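PDB 3GAA: proteasome assembly chaperone family protein from Thermoplasma acidophilum, which is of unknown function but belongs to the PAC2 family and probably acts as a proteasome assembly chaperone. Local coordinates for residues E234-Y237 with K238-Q241. Sequence-based numbering, arbitrary orientation.
Sequences EEQY and KELQ
The carbonyl O of E234 takes the N-H of K238 at 3.0 Å and, more weakly, that of Y237, so two successive amides share one acceptor. Further rungs run from E239 N to E235 O at 3.3 Å, L240 N to Q236 O at 2.9 Å and Q241 N to Y237 O at the same length, the i to i+4 pattern of an alpha helix. A chi1 of -173° swings the Y237 ring away from its backbone N; it points outward, leaning toward the C-terminal end of the helix, between L240 and Q241. Its CE1 meets L240 CD2 obliquely at 4.2 Å, while CE2 lies 3.5 Å from Q241 OE1, the amide plane turned 40° from the ring. Near the end of helix 219-243, in a predicted coiled coil, Y237 also packs on P65 and P97 and on I163 of the second subunit. Shortened to an alanine, this position is likely to leave a gap facing these prolines and take the aromatic neighbour from L240 and Q241. Q236 OE1 accepts a hydrogen bond from A162 N of the second subunit. K238 bends back, NZ 5.0 Å from E235 OE2, without contact.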
# COMPACT_ATOMS: atom_id res chain seq x y z
N GLU A 234 15.00 16.39 -36.41
CA GLU A 234 13.61 16.45 -36.82
C GLU A 234 13.50 15.31 -37.86
O GLU A 234 12.68 14.43 -37.72
CB GLU A 234 13.21 17.87 -37.39
CG GLU A 234 12.99 19.07 -36.28
CD GLU A 234 12.82 20.61 -36.81
OE1 GLU A 234 13.61 21.12 -37.69
OE2 GLU A 234 11.90 21.33 -36.26
N GLU A 235 14.41 15.29 -38.81
CA GLU A 235 14.34 14.41 -39.96
C GLU A 235 14.59 12.96 -39.72
O GLU A 235 13.92 12.13 -40.31
CB GLU A 235 15.27 14.88 -41.07
CG GLU A 235 14.74 16.15 -41.66
CD GLU A 235 15.65 16.78 -42.69
OE1 GLU A 235 16.92 16.66 -42.57
OE2 GLU A 235 15.07 17.41 -43.61
N GLN A 236 15.58 12.62 -38.92
CA GLN A 236 15.78 11.21 -38.65
C GLN A 236 14.71 10.72 -37.69
O GLN A 236 14.38 9.56 -37.65
CB GLN A 236 17.18 10.96 -38.13
CG GLN A 236 18.26 11.36 -39.11
CD GLN A 236 19.65 11.15 -38.54
OE1 GLN A 236 19.85 10.28 -37.66
NE2 GLN A 236 20.63 11.96 -39.02
N TYR A 237 14.12 11.62 -36.93
CA TYR A 237 13.07 11.17 -36.03
C TYR A 237 11.79 10.86 -36.82
O TYR A 237 11.08 9.92 -36.48
CB TYR A 237 12.80 12.16 -34.89
CG TYR A 237 11.83 11.60 -33.88
CD1 TYR A 237 12.23 10.60 -33.01
CD2 TYR A 237 10.52 12.05 -33.83
CE1 TYR A 237 11.34 10.06 -32.09
CE2 TYR A 237 9.62 11.52 -32.94
CZ TYR A 237 10.02 10.52 -32.07
OH TYR A 237 9.13 9.98 -31.17
N LYS A 238 11.49 11.63 -37.86
CA LYS A 238 10.32 11.31 -38.67
C LYS A 238 10.53 9.94 -39.32
O LYS A 238 9.65 9.09 -39.25
CB LYS A 238 10.05 12.39 -39.72
CG LYS A 238 9.05 13.49 -39.28
CD LYS A 238 8.92 14.61 -40.35
CE LYS A 238 10.18 15.60 -40.32
NZ LYS A 238 10.73 16.00 -41.69
N GLU A 239 11.71 9.74 -39.92
CA GLU A 239 12.15 8.44 -40.44
C GLU A 239 12.03 7.30 -39.45
O GLU A 239 11.72 6.18 -39.82
CB GLU A 239 13.62 8.48 -40.82
CG GLU A 239 13.95 9.38 -41.94
CD GLU A 239 15.37 9.18 -42.37
OE1 GLU A 239 15.61 8.28 -43.22
OE2 GLU A 239 16.24 9.92 -41.85
N LEU A 240 12.36 7.56 -38.20
CA LEU A 240 12.18 6.53 -37.22
C LEU A 240 10.69 6.30 -37.13
O LEU A 240 10.25 5.18 -37.17
CB LEU A 240 12.76 6.91 -35.86
CG LEU A 240 12.75 5.78 -34.82
CD1 LEU A 240 13.93 4.89 -35.09
CD2 LEU A 240 12.74 6.32 -33.37
N GLN A 241 9.90 7.35 -37.02
CA GLN A 241 8.49 7.10 -36.81
C GLN A 241 7.79 6.45 -37.99
O GLN A 241 6.84 5.70 -37.80
CB GLN A 241 7.77 8.34 -36.32
CG GLN A 241 7.73 8.31 -34.83
CD GLN A 241 6.94 9.44 -34.26
OE1 GLN A 241 6.85 10.51 -34.88
NE2 GLN A 241 6.35 9.22 -33.07